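Local coordinates for YkuI protein (Bacillus subtilis, PDB 2BAS) that binds the second messenger cyclic di-GMP and is probably a phosphodiesterase, pairing an EAL domain with a C-terminal signalling domain, at residues Asp37-Ile45 with Gly55-Leu63; Asp331-Glu341 with Gln412-Tyr423. All blocks are in the same frame, centred on the assembly; numbering follows the deposited sequence.

Interaction 1: Asp37-Ile45 with Gly55-Leu63; sequences DVLPYYQAI and GYEVLGRIL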
loop_
_atom_site.group_PDB
_atom_site.type_symbol
_atom_site.label_atom_id
_atom_site.label_comp_id
_atom_site.label_asym_id
_atom_site.label_seq_id
_atom_site.Cartn_x
_atom_site.Cartn_y
_atom_site.Cartn_z
ATOM N N ASP A 37 21.626 37.983 -14.205
ATOM C CA ASP A 37 22.528 37.237 -13.315
ATOM C C ASP A 37 21.982 35.849 -12.982
ATOM O O ASP A 37 22.721 34.962 -12.554
ATOM C CB ASP A 37 22.775 38.010 -12.012
ATOM C CG ASP A 37 23.572 39.293 -12.219
ATOM O OD1 ASP A 37 24.470 39.331 -13.093
ATOM O OD2 ASP A 37 23.309 40.268 -11.483
ATOM N N VAL A 38 20.678 35.684 -13.176
ATOM C CA VAL A 38 19.972 34.429 -12.926
ATOM C C VAL A 38 20.573 33.278 -13.739
ATOM O O VAL A 38 20.955 33.462 -14.904
ATOM C CB VAL A 38 18.462 34.600 -13.229
ATOM C CG1 VAL A 38 17.788 33.275 -13.464
ATOM C CG2 VAL A 38 17.787 35.359 -12.100
ATOM N N LEU A 39 20.664 32.105 -13.116
ATOM C CA LEU A 39 21.261 30.950 -13.763
ATOM C C LEU A 39 20.723 29.623 -13.215
ATOM O O LEU A 39 20.259 29.567 -12.072
ATOM C CB LEU A 39 22.796 31.002 -13.627
ATOM C CG LEU A 39 23.481 30.770 -12.269
ATOM C CD1 LEU A 39 24.992 30.727 -12.439
ATOM C CD2 LEU A 39 23.086 31.819 -11.214
ATOM N N PRO A 40 20.767 28.554 -14.039
ATOM C CA PRO A 40 20.445 27.225 -13.536
ATOM C C PRO A 40 21.620 26.540 -12.839
ATOM O O PRO A 40 22.765 26.699 -13.246
ATOM C CB PRO A 40 20.077 26.453 -14.807
ATOM C CG PRO A 40 20.877 27.096 -15.884
ATOM C CD PRO A 40 21.064 28.536 -15.487
ATOM N N TYR A 41 21.322 25.810 -11.773
ATOM C CA TYR A 41 22.266 24.878 -11.185
ATOM C C TYR A 41 21.731 23.478 -11.434
ATOM O O TYR A 41 20.609 23.318 -11.930
ATOM C CB TYR A 41 22.419 25.133 -9.695
ATOM C CG TYR A 41 23.696 25.828 -9.318
ATOM C CD1 TYR A 41 24.184 26.898 -10.070
ATOM C CD2 TYR A 41 24.412 25.429 -8.189
ATOM C CE1 TYR A 41 25.362 27.546 -9.711
ATOM C CE2 TYR A 41 25.590 26.072 -7.817
ATOM C CZ TYR A 41 26.056 27.127 -8.585
ATOM O OH TYR A 41 27.221 27.762 -8.221
ATOM N N TYR A 42 22.530 22.463 -11.102
ATOM C CA TYR A 42 22.139 21.071 -11.350
ATOM C C TYR A 42 22.513 20.126 -10.208
ATOM O O TYR A 42 23.528 20.316 -9.532
ATOM C CB TYR A 42 22.778 20.565 -12.651
ATOM C CG TYR A 42 22.659 21.504 -13.845
ATOM C CD1 TYR A 42 23.625 22.481 -14.088
ATOM C CD2 TYR A 42 21.584 21.407 -14.733
ATOM C CE1 TYR A 42 23.516 23.347 -15.181
ATOM C CE2 TYR A 42 21.470 22.259 -15.821
ATOM C CZ TYR A 42 22.441 23.227 -16.040
ATOM O OH TYR A 42 22.327 24.068 -17.118
ATOM N N GLN A 43 21.684 19.106 -10.000
ATOM C CA GLN A 43 21.989 18.052 -9.045
ATOM C C GLN A 43 21.776 16.701 -9.710
ATOM O O GLN A 43 20.702 16.421 -10.232
ATOM C CB GLN A 43 21.155 18.186 -7.769
ATOM C CG GLN A 43 21.649 17.288 -6.617
ATOM C CD GLN A 43 20.914 17.530 -5.310
ATOM O OE1 GLN A 43 19.789 18.040 -5.285
ATOM N NE2 GLN A 43 21.549 17.154 -4.211
ATOM N N ALA A 44 22.812 15.873 -9.691
ATOM C CA ALA A 44 22.780 14.575 -10.360
ATOM C C ALA A 44 21.844 13.593 -9.690
ATOM O O ALA A 44 21.648 13.620 -8.465
ATOM C CB ALA A 44 24.180 13.985 -10.462
ATOM N N ILE A 45 21.253 12.734 -10.514
ATOM C CA ILE A 45 20.399 11.673 -10.027
ATOM C C ILE A 45 21.016 10.356 -10.452
ATOM O O ILE A 45 21.424 10.198 -11.613
ATOM C CB ILE A 45 18.949 11.844 -10.503
ATOM C CG1 ILE A 45 18.360 13.102 -9.861
ATOM C CG2 ILE A 45 18.112 10.629 -10.110
ATOM C CD1 ILE A 45 17.302 13.751 -10.665
ATOM N N GLY A 55 20.477 11.579 -15.034
ATOM C CA GLY A 55 19.973 12.912 -15.321
ATOM C C GLY A 55 20.344 13.910 -14.240
ATOM O O GLY A 55 21.146 13.612 -13.351
ATOM N N TYR A 56 19.762 15.101 -14.331
ATOM C CA TYR A 56 20.010 16.169 -13.374
ATOM C C TYR A 56 18.721 16.934 -13.136
ATOM O O TYR A 56 18.022 17.281 -14.088
ATOM C CB TYR A 56 21.033 17.163 -13.930
ATOM C CG TYR A 56 22.425 16.630 -14.186
ATOM C CD1 TYR A 56 22.757 16.036 -15.410
ATOM C CD2 TYR A 56 23.422 16.752 -13.218
ATOM C CE1 TYR A 56 24.045 15.558 -15.655
ATOM C CE2 TYR A 56 24.716 16.279 -13.453
ATOM C CZ TYR A 56 25.021 15.687 -14.674
ATOM O OH TYR A 56 26.297 15.228 -14.910
ATOM N N GLU A 57 18.401 17.207 -11.879
ATOM C CA GLU A 57 17.300 18.107 -11.584
ATOM C C GLU A 57 17.822 19.502 -11.899
ATOM O O GLU A 57 18.987 19.809 -11.618
ATOM C CB GLU A 57 16.854 18.011 -10.124
ATOM C CG GLU A 57 15.520 18.698 -9.858
ATOM C CD GLU A 57 15.123 18.731 -8.380
ATOM O OE1 GLU A 57 16.001 18.600 -7.499
ATOM O OE2 GLU A 57 13.916 18.899 -8.094
ATOM N N VAL A 58 16.969 20.320 -12.517
ATOM C CA VAL A 58 17.306 21.694 -12.871
ATOM C C VAL A 58 16.887 22.629 -11.731
ATOM O O VAL A 58 15.703 22.732 -11.414
ATOM C CB VAL A 58 16.646 22.113 -14.217
ATOM C CG1 VAL A 58 16.782 23.620 -14.459
ATOM C CG2 VAL A 58 17.265 21.348 -15.371
ATOM N N LEU A 59 17.864 23.305 -11.126
ATOM C CA LEU A 59 17.624 24.159 -9.955
ATOM C C LEU A 59 17.829 25.647 -10.261
ATOM O O LEU A 59 18.706 26.000 -11.037
ATOM C CB LEU A 59 18.514 23.705 -8.787
ATOM C CG LEU A 59 18.411 22.222 -8.360
ATOM C CD1 LEU A 59 19.453 21.843 -7.321
ATOM C CD2 LEU A 59 17.024 21.864 -7.840
ATOM N N GLY A 60 17.018 26.510 -9.652
ATOM C CA GLY A 60 17.090 27.957 -9.899
ATOM C C GLY A 60 18.001 28.733 -8.961
ATOM O O GLY A 60 17.897 28.598 -7.747
ATOM N N ARG A 61 18.892 29.552 -9.520
ATOM C CA ARG A 61 19.823 30.340 -8.700
ATOM C C ARG A 61 20.004 31.756 -9.218
ATOM O O ARG A 61 19.675 32.064 -10.366
ATOM C CB ARG A 61 21.215 29.672 -8.610
ATOM C CG ARG A 61 21.292 28.322 -7.910
ATOM C CD ARG A 61 21.054 28.422 -6.409
ATOM N NE ARG A 61 21.312 27.154 -5.712
ATOM C CZ ARG A 61 20.414 26.177 -5.537
ATOM N NH1 ARG A 61 20.746 25.069 -4.880
ATOM N NH2 ARG A 61 19.184 26.298 -6.018
ATOM N N ILE A 62 20.556 32.607 -8.355
ATOM C CA ILE A 62 20.920 33.973 -8.714
ATOM C C ILE A 62 22.257 34.377 -8.067
ATOM O O ILE A 62 22.498 34.127 -6.877
ATOM C CB ILE A 62 19.769 34.996 -8.392
ATOM C CG1 ILE A 62 20.049 36.362 -9.035
ATOM C CG2 ILE A 62 19.525 35.129 -6.885
ATOM C CD1 ILE A 62 18.886 37.339 -8.981
ATOM N N LEU A 63 23.134 34.966 -8.883
ATOM C CA LEU A 63 24.383 35.563 -8.414
ATOM C C LEU A 63 24.108 36.996 -7.970
ATOM O O LEU A 63 23.880 37.884 -8.791
ATOM C CB LEU A 63 25.458 35.541 -9.506
ATOM C CG LEU A 63 26.792 36.223 -9.178
ATOM C CD1 LEU A 63 27.433 35.621 -7.939
ATOM C CD2 LEU A 63 27.748 36.148 -10.359
#

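Interaction 2: Asp331-Glu341 with Gln412-Tyr423; sequences DCSFRIYMCDE and QMYLFIDLPYSY. With BME (beta-mercaptoethanol), chain C.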
loop_
_atom_site.group_PDB
_atom_site.type_symbol
_atom_site.label_atom_id
_atom_site.label_comp_id
_atom_site.label_asym_id
_atom_site.label_seq_id
_atom_site.Cartn_x
_atom_site.Cartn_y
_atom_site.Cartn_z
ATOM N N ASP A 331 5.888 -21.175 26.276
ATOM C CA ASP A 331 6.874 -20.088 26.276
ATOM C C ASP A 331 6.961 -19.275 24.973
ATOM O O ASP A 331 7.478 -18.163 24.984
ATOM C CB ASP A 331 8.251 -20.608 26.727
ATOM C CG ASP A 331 8.306 -20.886 28.242
ATOM O OD1 ASP A 331 7.492 -20.287 28.979
ATOM O OD2 ASP A 331 9.157 -21.688 28.708
ATOM N N CYS A 332 6.425 -19.801 23.869
ATOM C CA CYS A 332 6.521 -19.099 22.584
ATOM C C CYS A 332 5.215 -18.833 21.847
ATOM O O CYS A 332 5.233 -18.517 20.659
ATOM C CB CYS A 332 7.499 -19.816 21.648
ATOM S SG CYS A 332 7.095 -21.539 21.310
ATOM N N SER A 333 4.082 -18.933 22.530
ATOM C CA SER A 333 2.814 -18.616 21.872
ATOM C C SER A 333 1.786 -17.979 22.808
ATOM O O SER A 333 1.964 -17.983 24.014
ATOM C CB SER A 333 2.242 -19.839 21.122
ATOM O OG SER A 333 2.047 -20.967 21.962
ATOM N N PHE A 334 0.726 -17.405 22.245
ATOM C CA PHE A 334 -0.343 -16.826 23.076
ATOM C C PHE A 334 -1.713 -17.150 22.472
ATOM O O PHE A 334 -2.739 -16.942 23.098
ATOM C CB PHE A 334 -0.158 -15.309 23.306
ATOM C CG PHE A 334 -0.523 -14.466 22.111
ATOM C CD1 PHE A 334 -1.780 -13.866 22.027
ATOM C CD2 PHE A 334 0.379 -14.285 21.069
ATOM C CE1 PHE A 334 -2.133 -13.090 20.929
ATOM C CE2 PHE A 334 0.048 -13.522 19.969
ATOM C CZ PHE A 334 -1.214 -12.919 19.889
ATOM N N ARG A 335 -1.718 -17.682 21.262
ATOM C CA ARG A 335 -2.968 -18.164 20.651
ATOM C C ARG A 335 -2.692 -19.332 19.723
ATOM O O ARG A 335 -1.722 -19.301 18.948
ATOM C CB ARG A 335 -3.696 -17.058 19.896
ATOM C CG ARG A 335 -5.158 -17.358 19.678
ATOM C CD ARG A 335 -5.795 -16.428 18.678
ATOM N NE ARG A 335 -6.108 -15.110 19.227
ATOM C CZ ARG A 335 -5.407 -14.004 18.984
ATOM N NH1 ARG A 335 -5.795 -12.849 19.508
ATOM N NH2 ARG A 335 -4.330 -14.051 18.207
ATOM N N ILE A 336 -3.523 -20.370 19.842
ATOM C CA ILE A 336 -3.467 -21.560 18.974
ATOM C C ILE A 336 -4.885 -21.993 18.566
ATOM O O ILE A 336 -5.791 -21.999 19.405
ATOM C CB ILE A 336 -2.715 -22.734 19.657
ATOM C CG1 ILE A 336 -1.344 -22.261 20.141
ATOM C CG2 ILE A 336 -2.550 -23.936 18.702
ATOM C CD1 ILE A 336 -0.509 -23.323 20.842
ATOM N N TYR A 337 -5.057 -22.347 17.284
ATOM C CA TYR A 337 -6.328 -22.829 16.719
ATOM C C TYR A 337 -6.086 -23.582 15.397
ATOM O O TYR A 337 -5.011 -23.447 14.798
ATOM C CB TYR A 337 -7.314 -21.663 16.496
ATOM C CG TYR A 337 -6.853 -20.619 15.489
ATOM C CD1 TYR A 337 -7.317 -20.621 14.171
ATOM C CD2 TYR A 337 -5.945 -19.647 15.855
ATOM C CE1 TYR A 337 -6.870 -19.653 13.251
ATOM C CE2 TYR A 337 -5.496 -18.698 14.965
ATOM C CZ TYR A 337 -5.953 -18.691 13.670
ATOM O OH TYR A 337 -5.466 -17.711 12.829
HETATM N N MSE A 338 -7.091 -24.344 14.942
HETATM C CA MSE A 338 -7.033 -25.136 13.701
HETATM C C MSE A 338 -8.158 -24.816 12.716
HETATM O O MSE A 338 -9.288 -24.553 13.133
HETATM C CB MSE A 338 -7.110 -26.634 14.020
HETATM C CG MSE A 338 -5.808 -27.298 14.413
HETATM SE SE MSE A 338 -6.090 -29.034 15.319
HETATM C CE MSE A 338 -7.210 -30.033 13.954
ATOM N N CYS A 339 -7.859 -24.896 11.416
ATOM C CA CYS A 339 -8.839 -24.647 10.348
ATOM C C CYS A 339 -8.757 -25.706 9.245
ATOM O O CYS A 339 -7.713 -26.348 9.093
ATOM C CB CYS A 339 -8.572 -23.289 9.687
ATOM S SG CYS A 339 -8.623 -21.831 10.743
ATOM N N ASP A 340 -9.829 -25.844 8.452
ATOM C CA ASP A 340 -9.868 -26.775 7.297
ATOM C C ASP A 340 -9.468 -26.092 5.966
ATOM O O ASP A 340 -9.147 -24.904 5.968
ATOM C CB ASP A 340 -11.220 -27.522 7.191
ATOM C CG ASP A 340 -12.382 -26.639 6.696
ATOM O OD1 ASP A 340 -12.168 -25.451 6.347
ATOM O OD2 ASP A 340 -13.533 -27.153 6.646
ATOM N N GLU A 341 -9.509 -26.823 4.847
ATOM C CA GLU A 341 -9.036 -26.283 3.564
ATOM C C GLU A 341 -9.668 -24.936 3.183
ATOM O O GLU A 341 -9.039 -24.122 2.519
ATOM C CB GLU A 341 -9.246 -27.250 2.383
ATOM C CG GLU A 341 -9.628 -28.675 2.702
ATOM C CD GLU A 341 -11.131 -28.892 2.621
ATOM O OE1 GLU A 341 -11.890 -28.077 3.204
ATOM O OE2 GLU A 341 -11.562 -29.878 1.971
ATOM N N GLN A 412 -5.789 -32.903 5.657
ATOM C CA GLN A 412 -6.005 -31.530 5.204
ATOM C C GLN A 412 -6.515 -30.618 6.331
ATOM O O GLN A 412 -7.552 -29.971 6.198
ATOM C CB GLN A 412 -6.979 -31.490 4.009
ATOM C CG GLN A 412 -6.499 -32.198 2.748
ATOM C CD GLN A 412 -7.004 -33.631 2.631
ATOM O OE1 GLN A 412 -7.709 -34.138 3.509
ATOM N NE2 GLN A 412 -6.653 -34.286 1.527
HETATM N N MSE A 413 -5.801 -30.604 7.452
HETATM C CA MSE A 413 -6.117 -29.706 8.567
HETATM C C MSE A 413 -4.957 -28.739 8.732
HETATM O O MSE A 413 -3.851 -29.011 8.285
HETATM C CB MSE A 413 -6.376 -30.480 9.858
HETATM C CG MSE A 413 -7.692 -31.220 9.878
HETATM SE SE MSE A 413 -7.833 -32.452 11.405
HETATM C CE MSE A 413 -9.500 -33.466 10.897
ATOM N N TYR A 414 -5.201 -27.597 9.351
ATOM C CA TYR A 414 -4.155 -26.606 9.460
ATOM C C TYR A 414 -4.114 -26.005 10.850
ATOM O O TYR A 414 -5.145 -25.718 11.454
ATOM C CB TYR A 414 -4.289 -25.545 8.347
ATOM C CG TYR A 414 -4.210 -26.183 6.988
ATOM C CD1 TYR A 414 -5.359 -26.611 6.331
ATOM C CD2 TYR A 414 -2.980 -26.429 6.387
ATOM C CE1 TYR A 414 -5.289 -27.256 5.094
ATOM C CE2 TYR A 414 -2.893 -27.071 5.146
ATOM C CZ TYR A 414 -4.052 -27.480 4.507
ATOM O OH TYR A 414 -3.969 -28.106 3.276
ATOM N N LEU A 415 -2.891 -25.833 11.337
ATOM C CA LEU A 415 -2.634 -25.401 12.680
ATOM C C LEU A 415 -2.028 -24.003 12.626
ATOM O O LEU A 415 -1.151 -23.715 11.796
ATOM C CB LEU A 415 -1.674 -26.392 13.329
ATOM C CG LEU A 415 -1.088 -26.170 14.725
ATOM C CD1 LEU A 415 -2.144 -26.355 15.818
ATOM C CD2 LEU A 415 0.074 -27.155 14.912
ATOM N N PHE A 416 -2.511 -23.134 13.511
ATOM C CA PHE A 416 -2.015 -21.780 13.556
ATOM C C PHE A 416 -1.575 -21.462 14.969
ATOM O O PHE A 416 -2.311 -21.711 15.939
ATOM C CB PHE A 416 -3.074 -20.821 13.039
ATOM C CG PHE A 416 -3.500 -21.116 11.636
ATOM C CD1 PHE A 416 -4.546 -22.004 11.384
ATOM C CD2 PHE A 416 -2.831 -20.544 10.566
ATOM C CE1 PHE A 416 -4.925 -22.311 10.095
ATOM C CE2 PHE A 416 -3.201 -20.833 9.275
ATOM C CZ PHE A 416 -4.249 -21.712 9.032
ATOM N N ILE A 417 -0.339 -20.976 15.077
ATOM C CA ILE A 417 0.267 -20.615 16.349
ATOM C C ILE A 417 0.740 -19.169 16.265
ATOM O O ILE A 417 1.645 -18.862 15.494
ATOM C CB ILE A 417 1.469 -21.498 16.650
ATOM C CG1 ILE A 417 1.069 -22.977 16.677
ATOM C CG2 ILE A 417 2.094 -21.086 17.945
ATOM C CD1 ILE A 417 2.259 -23.931 16.648
ATOM N N ASP A 418 0.119 -18.285 17.041
ATOM C CA ASP A 418 0.500 -16.866 17.063
ATOM C C ASP A 418 1.590 -16.662 18.096
ATOM O O ASP A 418 1.479 -17.161 19.210
ATOM C CB ASP A 418 -0.717 -15.980 17.377
ATOM C CG ASP A 418 -1.782 -16.012 16.266
ATOM O OD1 ASP A 418 -1.462 -16.419 15.118
ATOM O OD2 ASP A 418 -2.944 -15.625 16.545
ATOM N N LEU A 419 2.647 -15.942 17.740
ATOM C CA LEU A 419 3.750 -15.719 18.688
ATOM C C LEU A 419 3.673 -14.310 19.285
ATOM O O LEU A 419 3.450 -13.342 18.562
ATOM C CB LEU A 419 5.128 -15.925 18.031
ATOM C CG LEU A 419 5.444 -16.995 16.984
ATOM C CD1 LEU A 419 6.917 -17.317 17.059
ATOM C CD2 LEU A 419 4.657 -18.269 17.141
ATOM N N PRO A 420 3.876 -14.186 20.609
ATOM C CA PRO A 420 3.764 -12.866 21.224
ATOM C C PRO A 420 4.974 -12.019 20.893
ATOM O O PRO A 420 6.019 -12.564 20.545
ATOM C CB PRO A 420 3.726 -13.185 22.720
ATOM C CG PRO A 420 4.482 -14.464 22.867
ATOM C CD PRO A 420 4.244 -15.232 21.585
ATOM N N TYR A 421 4.832 -10.701 20.984
ATOM C CA TYR A 421 5.970 -9.784 20.811
ATOM C C TYR A 421 7.076 -10.058 21.837
ATOM O O TYR A 421 8.256 -9.870 21.540
ATOM C CB TYR A 421 5.507 -8.310 20.917
ATOM C CG TYR A 421 6.572 -7.257 20.617
ATOM C CD1 TYR A 421 7.257 -6.638 21.639
ATOM C CD2 TYR A 421 6.866 -6.881 19.306
ATOM C CE1 TYR A 421 8.228 -5.673 21.371
ATOM C CE2 TYR A 421 7.827 -5.915 19.025
ATOM C CZ TYR A 421 8.500 -5.316 20.045
ATOM O OH TYR A 421 9.463 -4.342 19.766
ATOM N N SER A 422 6.689 -10.493 23.037
ATOM C CA SER A 422 7.659 -10.770 24.091
ATOM C C SER A 422 8.599 -11.933 23.737
ATOM O O SER A 422 9.678 -12.057 24.311
ATOM C CB SER A 422 6.968 -11.021 25.437
ATOM O OG SER A 422 6.260 -12.246 25.438
ATOM N N TYR A 423 8.191 -12.777 22.797
ATOM C CA TYR A 423 9.033 -13.880 22.366
ATOM C C TYR A 423 9.934 -13.446 21.216
ATOM O O TYR A 423 11.127 -13.751 21.198
ATOM C CB TYR A 423 8.191 -15.095 21.944
ATOM C CG TYR A 423 9.013 -16.181 21.291
ATOM C CD1 TYR A 423 9.101 -16.278 19.904
ATOM C CD2 TYR A 423 9.730 -17.095 22.065
ATOM C CE1 TYR A 423 9.878 -17.266 19.301
ATOM C CE2 TYR A 423 10.499 -18.095 21.473
ATOM C CZ TYR A 423 10.561 -18.177 20.094
ATOM O OH TYR A 423 11.332 -19.166 19.516
HETATM C C1 BME C . 10.541 -22.154 21.590
HETATM C C2 BME C . 9.504 -23.174 22.046
HETATM O O1 BME C . 10.960 -22.460 20.277
HETATM S S2 BME C . 8.091 -22.390 22.867
HETATM O O HOH W 1 -3.002 -16.006 13.130
#

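Interaction 1: Asp37-Ile45 with Gly55-Leu63
Arg61 sets its CG against the ring of Tyr41, 4.2 Å from the centroid of the Tyr41 ring, an off-centre CH-pi contact. The arginine bends at its second torsion (chi2 -69°), which turns the chain across the tyrosine and leaves the guanidinium plane 25° from that of the ring. There NH2 of Arg61 donates to the carbonyl O of Gly60 at 3.2 Å, nearly in the guanidinium plane. Leu39 closes this end, CD2 lying 3.9 Å from CB of Arg61.

Further along this face, Gln43 and Glu57 run outward side by side, each with CG opposite the backbone N and the chain extended beyond it, and their OE1 atoms both accept from NE2 of Gln253.

On the reverse face Tyr56 passes beside Ala44, with CE2 of Tyr56 3.8 Å from CB of Ala44, and its CD2 comes 3.9 Å from CB of Tyr42. Phe264 stacks on the Tyr56 ring and meets Tyr42 edge-to-face, while helix 82-100 packs on Val38, Pro40 and Tyr42.

Paired backbone bonds such as Tyr41 N to Leu59 O (2.7 Å) join the strands into an antiparallel hairpin of the barrel-like EAL fold. Glu57-Val58-Leu59 corresponds to the signature Glu-Ala-Leu, with valine for the alanine; the signature glutamate is a metal ligand in active relatives.

Interaction 2: Asp331-Glu341 with Gln412-Tyr423
Tyr337 spreads its ring over CB of Phe416, which lies 3.9 Å from the centroid of the Tyr337 ring in a CH-pi contact. With CG of Tyr337 set between the backbone N and the carbonyl carbon (chi1 63°), the ring swings across the neighbouring strand. The two rings are near parallel, 18° apart, but slid so far that they barely overlap. Beyond them, SG of Cys339 comes obliquely to CE1 of Phe416, 3.8 Å away.

A water joins the Tyr337 hydroxyl to OD1 of Asp418, which also bonds Thr404. The other oxygen, OD2 of Asp418, takes NH2 of Arg335 at 2.7 Å on its anti lone pair; the guanidinium meets it edge-on, its plane 76° from the carboxylate. Asp395 and Glu397 also pair with Arg335, so the buried arginine is likely to stay charged. A leucine in place of Tyr337 would probably leave the CB of Phe416 without its aromatic cover and the water without its link from the hydroxyl to Asp418.

On the opposite face, CG2 of Ile336 meets CD1 of Leu415 at 3.8 Å, and selenomethionine Met338 touches SE of Met413 with its CE. Helices 271-311 and 318-328 cover this apolar side.

At the end of the pair Cys332 places CB over the Tyr423 ring, 3.6 Å from its centroid, while its SG is disulfide-bonded to a beta-mercaptoethanol, probably from crystallisation. Tyr423 OH bonds His295.

Backbone pairs such as Phe416 N to Tyr337 O (2.8 Å) set the first and last strands of a six-stranded antiparallel sheet side by side at its centre, consistent with a PAS-like sensor fold.

Overall arrangement
The two contacts come in series along the chain and share no sheet: interaction 1 is a hairpin in the mixed sheet of the EAL domain, whereas interaction 2 joins strands 335-340 and 413-419, far apart in sequence, in the antiparallel sheet of the C-terminal domain. Their centres lie 57 Å apart on opposite sides of the chain's centre, with nearest atoms about 34 Å away. Helix 271-311 follows the EAL strands in sequence and packs under the sheet of interaction 2. The two contacts do not touch, so any influence of one on the other would be indirect, perhaps through this helix. Lys286 of the second subunit makes a weak bond to the carbonyl O of Glu341.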